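Local coordinates for protein hypothetical methylmalonyl-CoA decarboxylase alpha subunit (Sulfolobus tokodaii, PDB 1X0U) that is a putative carboxyl transferase subunit of the ClpP/crotonase clan, built as a six-chain assembly, at residues A[390-401]-A[415-424]. Sequence-based numbering, arbitrary orientation.
Sequences MLYAFAEATVPK and IAMSIKSLGA
Phe394 lays one face of its ring against Ser418, whose CB stands 3.7 Å from the Phe394 ring centroid and almost exactly on the ring normal, a CH-pi contact. From the backbone outward, Phe394 CB meets Leu422 CD1, the ring carbons CG, CD1 and CD2 lie about equally far from Ser418 CB over the middle of the ring, and CD1 and CE1 bring the ring edge to the carbonyl O of Ala416, with 3.5 Å between Phe394 CD1 and Ala416 O. CE1, and CZ beyond it, approach Met417 O obliquely; that oxygen also takes a hydrogen bond from Ser365.

Met390, bent at chi3 (71°), runs alongside Met417 and sets its CE near Ala416 O and Met417 SD. Leu391 sends one branch, CD2, against Ala416 CA at a tight 3.5 Å. Leu422 slips CD1 in beside the helix backbone, 3.3 Å from Ala395 N, while Leu422 O takes a CA-H...O contact from Ala395.

Lys401 doubles back to the end of its preceding helix. A bend at chi3 (-65°) carries NZ to two carbonyls, donating to Phe394 O (2.7 Å from Lys401 NZ) and Ala397 O, each time tilted from the carbonyl plane. A third hydrogen bond goes to a water that also bonds Ser418 OG and, weakly, Leu422 O, linking the ammonium to the facing loop. Such a positive group at a helix C-terminus probably complements the helix dipole.

The contact joins helix 383-396, which leads into strand 401-406, to the turn between helix 411-416 and strand 426-429. These are successive beta-alpha-beta crossovers between parallel neighbouring strands (363-369, 401-406 and 426-429), as in the crotonase fold.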
loop_
_atom_site.group_PDB
_atom_site.type_symbol
_atom_site.label_atom_id
_atom_site.label_comp_id
_atom_site.label_asym_id
_atom_site.label_seq_id
_atom_site.Cartn_x
_atom_site.Cartn_y
_atom_site.Cartn_z
ATOM N N MET A 390 2.746 -26.382 -16.704
ATOM C CA MET A 390 3.359 -26.849 -15.464
ATOM C C MET A 390 4.531 -25.947 -15.092
ATOM O O MET A 390 4.715 -25.609 -13.922
ATOM C CB MET A 390 3.850 -28.293 -15.616
ATOM C CG MET A 390 2.727 -29.332 -15.627
ATOM S SD MET A 390 3.318 -31.042 -15.737
ATOM C CE MET A 390 4.015 -31.240 -14.120
ATOM N N LEU A 391 5.315 -25.565 -16.095
ATOM C CA LEU A 391 6.478 -24.706 -15.891
ATOM C C LEU A 391 6.033 -23.362 -15.303
ATOM O O LEU A 391 6.622 -22.863 -14.341
ATOM C CB LEU A 391 7.199 -24.482 -17.222
ATOM C CG LEU A 391 7.707 -25.742 -17.936
ATOM C CD1 LEU A 391 8.240 -25.392 -19.306
ATOM C CD2 LEU A 391 8.794 -26.407 -17.098
ATOM N N TYR A 392 4.977 -22.804 -15.890
ATOM C CA TYR A 392 4.418 -21.539 -15.462
ATOM C C TYR A 392 3.889 -21.679 -14.044
ATOM O O TYR A 392 4.234 -20.907 -13.157
ATOM C CB TYR A 392 3.277 -21.128 -16.404
ATOM C CG TYR A 392 2.687 -19.756 -16.118
ATOM C CD1 TYR A 392 1.969 -19.505 -14.943
ATOM C CD2 TYR A 392 2.880 -18.702 -17.003
ATOM C CE1 TYR A 392 1.456 -18.228 -14.660
ATOM C CE2 TYR A 392 2.377 -17.428 -16.728
ATOM C CZ TYR A 392 1.670 -17.198 -15.557
ATOM O OH TYR A 392 1.204 -15.932 -15.282
ATOM N N ALA A 393 3.056 -22.689 -13.832
ATOM C CA ALA A 393 2.463 -22.908 -12.524
ATOM C C ALA A 393 3.471 -23.026 -11.371
ATOM O O ALA A 393 3.265 -22.444 -10.304
ATOM C CB ALA A 393 1.564 -24.120 -12.586
ATOM N N PHE A 394 4.552 -23.783 -11.560
ATOM C CA PHE A 394 5.558 -23.906 -10.498
ATOM C C PHE A 394 6.338 -22.597 -10.354
ATOM O O PHE A 394 6.553 -22.113 -9.245
ATOM C CB PHE A 394 6.540 -25.053 -10.792
ATOM C CG PHE A 394 6.141 -26.370 -10.187
ATOM C CD1 PHE A 394 6.052 -27.511 -10.973
ATOM C CD2 PHE A 394 5.878 -26.471 -8.827
ATOM C CE1 PHE A 394 5.711 -28.729 -10.415
ATOM C CE2 PHE A 394 5.533 -27.688 -8.254
ATOM C CZ PHE A 394 5.450 -28.822 -9.052
ATOM N N ALA A 395 6.770 -22.031 -11.477
ATOM C CA ALA A 395 7.514 -20.771 -11.441
ATOM C C ALA A 395 6.688 -19.664 -10.790
ATOM O O ALA A 395 7.233 -18.741 -10.187
ATOM C CB ALA A 395 7.925 -20.358 -12.849
ATOM N N GLU A 396 5.368 -19.764 -10.908
ATOM C CA GLU A 396 4.456 -18.776 -10.336
ATOM C C GLU A 396 4.274 -18.939 -8.831
ATOM O O GLU A 396 4.273 -17.970 -8.076
ATOM C CB GLU A 396 3.088 -18.902 -11.008
ATOM C CG GLU A 396 1.984 -18.037 -10.401
ATOM C CD GLU A 396 0.647 -18.293 -11.065
ATOM O OE1 GLU A 396 0.103 -17.369 -11.711
ATOM O OE2 GLU A 396 0.145 -19.432 -10.952
ATOM N N ALA A 397 4.115 -20.184 -8.406
ATOM C CA ALA A 397 3.887 -20.501 -7.008
ATOM C C ALA A 397 4.924 -19.962 -6.015
ATOM O O ALA A 397 6.144 -20.032 -6.236
ATOM C CB ALA A 397 3.746 -22.010 -6.858
ATOM N N THR A 398 4.413 -19.436 -4.908
ATOM C CA THR A 398 5.252 -18.905 -3.860
ATOM C C THR A 398 5.182 -19.739 -2.585
ATOM O O THR A 398 5.914 -19.469 -1.644
ATOM C CB THR A 398 4.860 -17.475 -3.523
ATOM O OG1 THR A 398 3.453 -17.428 -3.258
ATOM C CG2 THR A 398 5.216 -16.544 -4.681
ATOM N N VAL A 399 4.288 -20.729 -2.538
ATOM C CA VAL A 399 4.196 -21.582 -1.352
ATOM C C VAL A 399 5.476 -22.414 -1.300
ATOM O O VAL A 399 6.226 -22.483 -2.276
ATOM C CB VAL A 399 3.006 -22.615 -1.411
ATOM C CG1 VAL A 399 1.653 -21.912 -1.396
ATOM C CG2 VAL A 399 3.153 -23.507 -2.636
ATOM N N PRO A 400 5.750 -23.048 -0.154
ATOM C CA PRO A 400 6.960 -23.868 -0.074
ATOM C C PRO A 400 6.941 -24.948 -1.159
ATOM O O PRO A 400 5.902 -25.532 -1.449
ATOM C CB PRO A 400 6.873 -24.458 1.323
ATOM C CG PRO A 400 6.273 -23.300 2.103
ATOM C CD PRO A 400 5.155 -22.845 1.179
ATOM N N LYS A 401 8.092 -25.200 -1.763
ATOM C CA LYS A 401 8.194 -26.217 -2.795
ATOM C C LYS A 401 9.439 -27.073 -2.579
ATOM O O LYS A 401 10.550 -26.560 -2.489
ATOM C CB LYS A 401 8.224 -25.562 -4.178
ATOM C CG LYS A 401 6.880 -24.954 -4.585
ATOM C CD LYS A 401 6.994 -24.174 -5.876
ATOM C CE LYS A 401 7.905 -22.968 -5.705
ATOM N NZ LYS A 401 8.060 -22.266 -6.990
ATOM N N ILE A 415 12.633 -30.485 -15.664
ATOM C CA ILE A 415 12.411 -29.081 -15.350
ATOM C C ILE A 415 10.976 -28.858 -14.913
ATOM O O ILE A 415 10.716 -28.128 -13.961
ATOM C CB ILE A 415 12.696 -28.195 -16.594
ATOM C CG1 ILE A 415 14.095 -28.502 -17.122
ATOM C CG2 ILE A 415 12.574 -26.705 -16.232
ATOM C CD1 ILE A 415 14.383 -27.892 -18.466
ATOM N N ALA A 416 10.045 -29.510 -15.604
ATOM C CA ALA A 416 8.624 -29.356 -15.306
ATOM C C ALA A 416 8.191 -29.936 -13.966
ATOM O O ALA A 416 7.070 -29.692 -13.518
ATOM C CB ALA A 416 7.783 -29.966 -16.440
ATOM N N MET A 417 9.056 -30.699 -13.313
ATOM C CA MET A 417 8.660 -31.257 -12.027
ATOM C C MET A 417 9.100 -30.359 -10.879
ATOM O O MET A 417 8.837 -30.663 -9.717
ATOM C CB MET A 417 9.216 -32.677 -11.850
ATOM C CG MET A 417 8.507 -33.737 -12.705
ATOM S SD MET A 417 6.715 -33.728 -12.461
ATOM C CE MET A 417 6.580 -34.470 -10.816
ATOM N N SER A 418 9.756 -29.250 -11.233
ATOM C CA SER A 418 10.256 -28.222 -10.307
ATOM C C SER A 418 11.720 -28.363 -9.905
ATOM O O SER A 418 12.077 -29.215 -9.088
ATOM C CB SER A 418 9.409 -28.139 -9.030
ATOM O OG SER A 418 9.945 -27.153 -8.145
ATOM N N ILE A 419 12.559 -27.507 -10.479
ATOM C CA ILE A 419 13.985 -27.504 -10.183
ATOM C C ILE A 419 14.348 -26.152 -9.576
ATOM O O ILE A 419 13.601 -25.187 -9.722
ATOM C CB ILE A 419 14.827 -27.736 -11.448
ATOM C CG1 ILE A 419 14.557 -26.635 -12.473
ATOM C CG2 ILE A 419 14.513 -29.103 -12.021
ATOM C CD1 ILE A 419 15.438 -26.732 -13.725
ATOM N N LYS A 420 15.483 -26.081 -8.892
ATOM C CA LYS A 420 15.891 -24.833 -8.256
ATOM C C LYS A 420 15.745 -23.586 -9.125
ATOM O O LYS A 420 15.164 -22.597 -8.692
ATOM C CB LYS A 420 17.328 -24.934 -7.747
ATOM C CG LYS A 420 17.485 -25.750 -6.468
ATOM C CD LYS A 420 18.956 -25.816 -6.063
ATOM C CE LYS A 420 19.114 -26.283 -4.633
ATOM N NZ LYS A 420 20.549 -26.277 -4.228
ATOM N N SER A 421 16.251 -23.630 -10.347
ATOM C CA SER A 421 16.159 -22.463 -11.209
ATOM C C SER A 421 14.719 -22.078 -11.553
ATOM O O SER A 421 14.460 -20.951 -11.978
ATOM C CB SER A 421 16.954 -22.699 -12.490
ATOM O OG SER A 421 16.457 -23.822 -13.192
ATOM N N LEU A 422 13.790 -23.010 -11.354
ATOM C CA LEU A 422 12.372 -22.782 -11.643
ATOM C C LEU A 422 11.617 -22.329 -10.384
ATOM O O LEU A 422 10.464 -21.895 -10.468
ATOM C CB LEU A 422 11.754 -24.074 -12.201
ATOM C CG LEU A 422 10.516 -24.154 -13.121
ATOM C CD1 LEU A 422 9.260 -24.013 -12.314
ATOM C CD2 LEU A 422 10.599 -23.108 -14.232
ATOM N N GLY A 423 12.270 -22.432 -9.226
ATOM C CA GLY A 423 11.641 -22.027 -7.980
ATOM C C GLY A 423 11.603 -23.044 -6.839
ATOM O O GLY A 423 11.100 -22.734 -5.762
ATOM N N ALA A 424 12.118 -24.251 -7.044
ATOM C CA ALA A 424 12.119 -25.252 -5.968
ATOM C C ALA A 424 12.997 -24.745 -4.828
ATOM O O ALA A 424 14.142 -24.381 -5.055
ATOM C CB ALA A 424 12.664 -26.582 -6.487
HETATM O O HOH W 1 9.323 -24.295 -8.730
#